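Local atomic coordinates of PH1570-like domain-containing protein (Pyrococcus horikoshii, PDB entry 2HQ4), a protein that is of unknown function and belongs to the Ph1570 family, represented here by a single archaeal chain built on an antiparallel sheet. Residues L86-I97 and E116-Y127. Sequence-based numbering, arbitrary orientation.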
ATOM      1  N   LEU A  86     -14.267 -11.234  -1.611  1.00 63.02           N
ATOM      2  CA  LEU A  86     -13.104 -12.103  -1.925  1.00 61.50           C
ATOM      3  C   LEU A  86     -12.613 -13.300  -1.063  1.00 60.29           C
ATOM      4  O   LEU A  86     -12.900 -13.419   0.133  1.00 60.31           O
ATOM      5  CB  LEU A  86     -11.966 -11.254  -2.501  1.00 61.80           C
ATOM      6  CG  LEU A  86     -12.393 -10.784  -3.905  1.00 60.86           C
ATOM      7  CD1 LEU A  86     -13.226  -9.498  -3.908  1.00 61.49           C
ATOM      8  CD2 LEU A  86     -11.202 -10.628  -4.778  1.00 60.58           C
ATOM      9  N   LYS A  87     -11.839 -14.166  -1.724  1.00 58.68           N
ATOM     10  CA  LYS A  87     -11.927 -15.620  -1.511  1.00 57.56           C
ATOM     11  C   LYS A  87     -10.664 -16.351  -1.060  1.00 56.13           C
ATOM     12  O   LYS A  87      -9.760 -16.602  -1.871  1.00 54.75           O
ATOM     13  CB  LYS A  87     -12.457 -16.282  -2.785  1.00 57.88           C
ATOM     14  CG  LYS A  87     -13.667 -15.575  -3.399  1.00 59.64           C
ATOM     15  CD  LYS A  87     -14.235 -16.388  -4.558  1.00 62.47           C
ATOM     16  CE  LYS A  87     -15.485 -15.738  -5.141  1.00 63.92           C
ATOM     17  NZ  LYS A  87     -16.261 -16.736  -5.960  1.00 63.90           N
ATOM     18  N   PRO A  88     -10.614 -16.705   0.237  1.00 55.20           N
ATOM     19  CA  PRO A  88      -9.478 -17.391   0.855  1.00 54.97           C
ATOM     20  C   PRO A  88      -9.239 -18.791   0.294  1.00 54.80           C
ATOM     21  O   PRO A  88     -10.191 -19.486  -0.057  1.00 54.95           O
ATOM     22  CB  PRO A  88      -9.854 -17.442   2.341  1.00 54.65           C
ATOM     23  CG  PRO A  88     -11.319 -17.242   2.383  1.00 55.16           C
ATOM     24  CD  PRO A  88     -11.682 -16.404   1.209  1.00 55.22           C
ATOM     25  N   ILE A  89      -7.972 -19.170   0.170  1.00 54.64           N
ATOM     26  CA  ILE A  89      -7.592 -20.500  -0.295  1.00 55.08           C
ATOM     27  C   ILE A  89      -7.356 -21.364   0.941  1.00 55.76           C
ATOM     28  O   ILE A  89      -6.598 -20.994   1.848  1.00 55.59           O
ATOM     29  CB  ILE A  89      -6.341 -20.471  -1.227  1.00 54.97           C
ATOM     30  CG1 ILE A  89      -6.575 -19.565  -2.438  1.00 54.59           C
ATOM     31  CG2 ILE A  89      -5.974 -21.871  -1.706  1.00 54.98           C
ATOM     32  CD1 ILE A  89      -7.752 -19.981  -3.310  1.00 54.50           C
ATOM     33  N   LYS A  90      -8.042 -22.499   0.995  1.00 56.75           N
ATOM     34  CA  LYS A  90      -7.964 -23.374   2.164  1.00 57.78           C
ATOM     35  C   LYS A  90      -6.613 -24.067   2.203  1.00 57.97           C
ATOM     36  O   LYS A  90      -6.028 -24.215   3.271  1.00 58.28           O
ATOM     37  CB  LYS A  90      -9.110 -24.400   2.176  1.00 58.30           C
ATOM     38  CG  LYS A  90     -10.526 -23.803   2.335  1.00 59.15           C
ATOM     39  CD  LYS A  90     -10.608 -22.807   3.504  1.00 60.18           C
ATOM     40  CE  LYS A  90     -11.897 -21.981   3.452  1.00 61.18           C
ATOM     41  NZ  LYS A  90     -12.077 -21.250   2.152  1.00 61.92           N
ATOM     42  N   PHE A  91      -6.135 -24.474   1.026  1.00 58.19           N
ATOM     43  CA  PHE A  91      -4.821 -25.092   0.852  1.00 58.47           C
ATOM     44  C   PHE A  91      -4.225 -24.667  -0.482  1.00 58.03           C
ATOM     45  O   PHE A  91      -4.830 -24.873  -1.541  1.00 57.97           O
ATOM     46  CB  PHE A  91      -4.930 -26.620   0.897  1.00 59.14           C
ATOM     47  CG  PHE A  91      -3.669 -27.343   0.492  1.00 60.52           C
ATOM     48  CD1 PHE A  91      -2.625 -27.523   1.411  1.00 62.00           C
ATOM     49  CD2 PHE A  91      -3.529 -27.864  -0.800  1.00 61.06           C
ATOM     50  CE1 PHE A  91      -1.450 -28.207   1.047  1.00 62.51           C
ATOM     51  CE2 PHE A  91      -2.358 -28.550  -1.179  1.00 61.68           C
ATOM     52  CZ  PHE A  91      -1.317 -28.723  -0.252  1.00 61.65           C
ATOM     53  N   THR A  92      -3.041 -24.068  -0.421  1.00 57.45           N
ATOM     54  CA  THR A  92      -2.319 -23.672  -1.627  1.00 57.06           C
ATOM     55  C   THR A  92      -1.074 -24.549  -1.789  1.00 56.45           C
ATOM     56  O   THR A  92      -0.336 -24.765  -0.823  1.00 56.09           O
ATOM     57  CB  THR A  92      -1.989 -22.125  -1.653  1.00 57.07           C
ATOM     58  OG1 THR A  92      -1.061 -21.832  -2.703  1.00 57.97           O
ATOM     59  CG2 THR A  92      -1.408 -21.645  -0.336  1.00 57.11           C
ATOM     60  N   SER A  93      -0.860 -25.051  -3.007  1.00 56.27           N
ATOM     61  CA  SER A  93       0.240 -25.975  -3.299  1.00 56.07           C
ATOM     62  C   SER A  93       1.592 -25.320  -3.077  1.00 56.12           C
ATOM     63  O   SER A  93       1.738 -24.111  -3.283  1.00 55.78           O
ATOM     64  CB  SER A  93       0.153 -26.513  -4.736  1.00 56.39           C
ATOM     65  OG  SER A  93       0.226 -25.484  -5.723  1.00 56.90           O
ATOM     66  N   GLU A  94       2.569 -26.120  -2.644  1.00 55.71           N
ATOM     67  CA  GLU A  94       3.966 -25.685  -2.564  1.00 55.80           C
ATOM     68  C   GLU A  94       4.411 -24.975  -3.837  1.00 54.29           C
ATOM     69  O   GLU A  94       5.235 -24.074  -3.790  1.00 54.24           O
ATOM     70  CB  GLU A  94       4.891 -26.882  -2.337  1.00 55.88           C
ATOM     71  CG  GLU A  94       4.723 -27.569  -0.991  1.00 57.92           C
ATOM     72  CD  GLU A  94       5.634 -28.785  -0.844  1.00 58.25           C
ATOM     73  OE1 GLU A  94       5.450 -29.771  -1.607  1.00 60.58           O
ATOM     74  OE2 GLU A  94       6.525 -28.750   0.039  1.00 60.45           O
ATOM     75  N   GLN A  95       3.869 -25.410  -4.972  1.00 52.96           N
ATOM     76  CA  GLN A  95       4.228 -24.882  -6.282  1.00 51.79           C
ATOM     77  C   GLN A  95       3.817 -23.415  -6.450  1.00 49.90           C
ATOM     78  O   GLN A  95       4.607 -22.600  -6.939  1.00 49.11           O
ATOM     79  CB  GLN A  95       3.613 -25.755  -7.380  1.00 52.27           C
ATOM     80  CG  GLN A  95       3.896 -25.298  -8.805  1.00 54.98           C
ATOM     81  CD  GLN A  95       5.313 -25.604  -9.295  1.00 58.59           C
ATOM     82  OE1 GLN A  95       6.102 -26.289  -8.622  1.00 60.20           O
ATOM     83  NE2 GLN A  95       5.641 -25.091 -10.483  1.00 58.53           N
ATOM     84  N   VAL A  96       2.575 -23.111  -6.061  1.00 48.13           N
ATOM     85  CA  VAL A  96       2.039 -21.746  -6.038  1.00 46.15           C
ATOM     86  C   VAL A  96       2.850 -20.879  -5.073  1.00 44.30           C
ATOM     87  O   VAL A  96       3.279 -19.798  -5.451  1.00 43.76           O
ATOM     88  CB  VAL A  96       0.533 -21.734  -5.657  1.00 46.27           C
ATOM     89  CG1 VAL A  96       0.115 -20.398  -4.999  1.00 45.96           C
ATOM     90  CG2 VAL A  96      -0.324 -22.029  -6.884  1.00 46.14           C
ATOM     91  N   ILE A  97       3.051 -21.365  -3.845  1.00 42.40           N
ATOM     92  CA  ILE A  97       3.885 -20.682  -2.849  1.00 41.24           C
ATOM     93  C   ILE A  97       5.267 -20.381  -3.437  1.00 39.85           C
ATOM     94  O   ILE A  97       5.754 -19.232  -3.391  1.00 39.25           O
ATOM     95  CB  ILE A  97       4.000 -21.495  -1.507  1.00 41.78           C
ATOM     96  CG1 ILE A  97       2.649 -21.585  -0.791  1.00 42.95           C
ATOM     97  CG2 ILE A  97       5.047 -20.897  -0.552  1.00 41.34           C
ATOM     98  CD1 ILE A  97       2.011 -20.251  -0.400  1.00 45.50           C
ATOM     99  N   GLU A 116       4.880 -18.074   2.622  1.00 36.64           N
ATOM    100  CA  GLU A 116       4.212 -19.179   3.353  1.00 38.45           C
ATOM    101  C   GLU A 116       3.593 -18.754   4.706  1.00 37.95           C
ATOM    102  O   GLU A 116       2.753 -19.443   5.271  1.00 38.67           O
ATOM    103  CB  GLU A 116       5.146 -20.400   3.484  1.00 39.64           C
ATOM    104  CG  GLU A 116       6.124 -20.338   4.627  1.00 43.06           C
ATOM    105  CD  GLU A 116       7.325 -19.471   4.343  1.00 50.66           C
ATOM    106  OE1 GLU A 116       7.596 -19.144   3.151  1.00 52.77           O
ATOM    107  OE2 GLU A 116       8.006 -19.118   5.332  1.00 53.45           O
ATOM    108  N   GLU A 117       3.982 -17.590   5.197  1.00 37.31           N
ATOM    109  CA  GLU A 117       3.346 -17.015   6.375  1.00 37.65           C
ATOM    110  C   GLU A 117       2.108 -16.162   6.048  1.00 36.30           C
ATOM    111  O   GLU A 117       1.405 -15.697   6.957  1.00 37.41           O
ATOM    112  CB  GLU A 117       4.375 -16.175   7.130  1.00 38.50           C
ATOM    113  CG  GLU A 117       5.576 -16.998   7.615  1.00 42.01           C
ATOM    114  CD  GLU A 117       6.507 -16.182   8.479  1.00 48.80           C
ATOM    115  OE1 GLU A 117       7.176 -15.247   7.945  1.00 50.94           O
ATOM    116  OE2 GLU A 117       6.558 -16.473   9.698  1.00 52.11           O
ATOM    117  N   ALA A 118       1.834 -15.965   4.763  1.00 33.83           N
ATOM    118  CA  ALA A 118       0.722 -15.110   4.344  1.00 31.51           C
ATOM    119  C   ALA A 118      -0.598 -15.865   4.241  1.00 30.45           C
ATOM    120  O   ALA A 118      -0.636 -17.078   4.018  1.00 29.63           O
ATOM    121  CB  ALA A 118       1.037 -14.435   3.015  1.00 30.95           C
ATOM    122  N   LYS A 119      -1.686 -15.122   4.366  1.00 28.85           N
ATOM    123  CA  LYS A 119      -2.972 -15.640   3.952  1.00 27.83           C
ATOM    124  C   LYS A 119      -3.157 -15.426   2.427  1.00 26.91           C
ATOM    125  O   LYS A 119      -2.908 -14.317   1.905  1.00 24.18           O
ATOM    126  CB  LYS A 119      -4.063 -14.983   4.773  1.00 28.50           C
ATOM    127  CG  LYS A 119      -5.378 -15.682   4.673  1.00 33.06           C
ATOM    128  CD  LYS A 119      -6.218 -15.391   5.885  1.00 37.66           C
ATOM    129  CE  LYS A 119      -7.703 -15.584   5.560  1.00 39.82           C
ATOM    130  NZ  LYS A 119      -7.970 -17.027   5.335  1.00 43.26           N
ATOM    131  N   ILE A 120      -3.559 -16.487   1.717  1.00 25.16           N
ATOM    132  CA  ILE A 120      -3.642 -16.428   0.269  1.00 26.20           C
ATOM    133  C   ILE A 120      -5.084 -16.386  -0.182  1.00 27.12           C
ATOM    134  O   ILE A 120      -5.927 -17.148   0.339  1.00 26.70           O
ATOM    135  CB  ILE A 120      -2.897 -17.634  -0.422  1.00 26.51           C
ATOM    136  CG1 ILE A 120      -1.487 -17.855   0.165  1.00 27.68           C
ATOM    137  CG2 ILE A 120      -2.865 -17.449  -1.943  1.00 26.27           C
ATOM    138  CD1 ILE A 120      -0.504 -16.639   0.063  1.00 27.33           C
ATOM    139  N   TYR A 121      -5.379 -15.497  -1.134  1.00 26.05           N
ATOM    140  CA  TYR A 121      -6.715 -15.381  -1.685  1.00 27.67           C
ATOM    141  C   TYR A 121      -6.672 -15.500  -3.205  1.00 29.19           C
ATOM    142  O   TYR A 121      -5.710 -15.043  -3.840  1.00 29.13           O
ATOM    143  CB  TYR A 121      -7.383 -14.057  -1.309  1.00 27.25           C
ATOM    144  CG  TYR A 121      -7.453 -13.726   0.174  1.00 28.19           C
ATOM    145  CD1 TYR A 121      -8.639 -13.921   0.909  1.00 27.83           C
ATOM    146  CD2 TYR A 121      -6.344 -13.173   0.832  1.00 24.93           C
ATOM    147  CE1 TYR A 121      -8.707 -13.574   2.274  1.00 30.22           C
ATOM    148  CE2 TYR A 121      -6.383 -12.846   2.183  1.00 27.22           C
ATOM    149  CZ  TYR A 121      -7.562 -13.051   2.900  1.00 30.08           C
ATOM    150  OH  TYR A 121      -7.574 -12.681   4.216  1.00 31.52           O
ATOM    151  N   LYS A 122      -7.696 -16.103  -3.794  1.00 30.26           N
ATOM    152  CA  LYS A 122      -7.798 -16.097  -5.254  1.00 33.50           C
ATOM    153  C   LYS A 122      -8.704 -14.947  -5.699  1.00 32.69           C
ATOM    154  O   LYS A 122      -9.805 -14.757  -5.181  1.00 32.86           O
ATOM    155  CB  LYS A 122      -8.287 -17.441  -5.801  1.00 34.50           C
ATOM    156  CG  LYS A 122      -7.999 -17.635  -7.314  1.00 38.98           C
ATOM    157  CD  LYS A 122      -8.517 -18.974  -7.867  1.00 38.26           C
ATOM    158  CE  LYS A 122      -7.567 -20.141  -7.579  1.00 45.03           C
ATOM    159  NZ  LYS A 122      -7.881 -21.367  -8.380  1.00 46.66           N
ATOM    160  N   THR A 123      -8.216 -14.155  -6.641  1.00 31.68           N
ATOM    161  CA  THR A 123      -8.999 -13.075  -7.194  1.00 30.34           C
ATOM    162  C   THR A 123      -9.156 -13.280  -8.704  1.00 31.12           C
ATOM    163  O   THR A 123      -8.542 -14.189  -9.292  1.00 30.23           O
ATOM    164  CB  THR A 123      -8.365 -11.703  -6.914  1.00 30.53           C
ATOM    165  OG1 THR A 123      -7.320 -11.477  -7.850  1.00 27.00           O
ATOM    166  CG2 THR A 123      -7.797 -11.608  -5.481  1.00 28.71           C
ATOM    167  N   LYS A 124      -9.940 -12.408  -9.338  1.00 30.96           N
ATOM    168  CA  LYS A 124     -10.125 -12.496 -10.778  1.00 32.47           C
ATOM    169  C   LYS A 124      -8.843 -12.211 -11.531  1.00 30.40           C
ATOM    170  O   LYS A 124      -8.791 -12.408 -12.717  1.00 31.54           O
ATOM    171  CB  LYS A 124     -11.258 -11.567 -11.237  1.00 32.75           C
ATOM    172  CG  LYS A 124     -12.644 -12.201 -11.000  1.00 36.10           C
ATOM    173  CD  LYS A 124     -13.826 -11.325 -11.459  1.00 36.57           C
ATOM    174  CE  LYS A 124     -15.178 -12.010 -11.160  1.00 39.25           C
ATOM    175  NZ  LYS A 124     -16.336 -11.056 -11.302  1.00 43.24           N
ATOM    176  N   GLU A 125      -7.811 -11.747 -10.837  1.00 28.19           N
ATOM    177  CA  GLU A 125      -6.570 -11.353 -11.500  1.00 26.46           C
ATOM    178  C   GLU A 125      -5.349 -12.204 -11.132  1.00 25.78           C
ATOM    179  O   GLU A 125      -4.230 -11.933 -11.605  1.00 25.29           O
ATOM    180  CB  GLU A 125      -6.296  -9.873 -11.224  1.00 25.59           C
ATOM    181  CG  GLU A 125      -7.393  -8.995 -11.771  1.00 25.23           C
ATOM    182  CD  GLU A 125      -7.152  -7.532 -11.572  1.00 26.07           C
ATOM    183  OE1 GLU A 125      -6.016  -7.133 -11.324  1.00 25.16           O
ATOM    184  OE2 GLU A 125      -8.117  -6.753 -11.665  1.00 27.36           O
ATOM    185  N   GLY A 126      -5.552 -13.197 -10.266  1.00 24.44           N
ATOM    186  CA  GLY A 126      -4.427 -14.021  -9.770  1.00 23.02           C
ATOM    187  C   GLY A 126      -4.466 -14.073  -8.251  1.00 23.17           C
ATOM    188  O   GLY A 126      -5.506 -13.788  -7.653  1.00 24.36           O
ATOM    189  N   TYR A 127      -3.350 -14.426  -7.627  1.00 21.60           N
ATOM    190  CA  TYR A 127      -3.291 -14.601  -6.181  1.00 22.06           C
ATOM    191  C   TYR A 127      -2.901 -13.303  -5.466  1.00 21.48           C
ATOM    192  O   TYR A 127      -2.036 -12.538  -5.964  1.00 20.18           O
ATOM    193  CB  TYR A 127      -2.259 -15.682  -5.826  1.00 22.95           C
ATOM    194  CG  TYR A 127      -2.681 -17.068  -6.260  1.00 26.35           C
ATOM    195  CD1 TYR A 127      -3.735 -17.722  -5.604  1.00 29.38           C
ATOM    196  CD2 TYR A 127      -2.027 -17.735  -7.312  1.00 28.29           C
ATOM    197  CE1 TYR A 127      -4.143 -19.000  -5.981  1.00 30.19           C
ATOM    198  CE2 TYR A 127      -2.438 -19.041  -7.718  1.00 27.54           C
ATOM    199  CZ  TYR A 127      -3.495 -19.652  -7.044  1.00 29.20           C
ATOM    200  OH  TYR A 127      -3.926 -20.919  -7.386  1.00 30.00           O
TER
HETATM  201  O   HOH W   1      -3.978 -19.099   2.910  1.00 37.56           O
HETATM  202  O   HOH W   2      -6.643 -18.102   2.870  1.00 51.47           O
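I120 is covered by T92, in the loop leading from strand 87-88 to helix 94-107, and by I97 in that helix: its CG1 meets T92 CG2 at 3.8 Å, the two side chains at about a right angle, with I97 CD1 close by. Next to it V96 lies over one face of the Y127 ring, CG1 4.1 Å from the centroid and 17° off the normal, while I89 CG1 comes to the ring's edge. With CG1 anti to the carbonyl carbon (chi1 -57°), the I89 branch passes I120 O, and CD1 ends 3.6 Å from K122 CB. The backbones join antiparallel, adding the short, weakly bonded strand 87-88 at one edge of the sheet, beside 119-123; I89 N gives a nearly straight bond to I120 O (2.9 Å, 164°), and K122 N a more bent one to K87 O. On the solvent side I120 O also accepts from water 2, which bridges to I89 O and K119 NZ, and water 1 accepts from I120 N. At the other end exposed L86 rests CD2 on T123 CG2 (3.6 Å), while T123 OG1 accepts from E125 N in an ST turn and donates to G126 O. A valine here would probably leave E125 N without this acceptor and G126 O without one of its two donors.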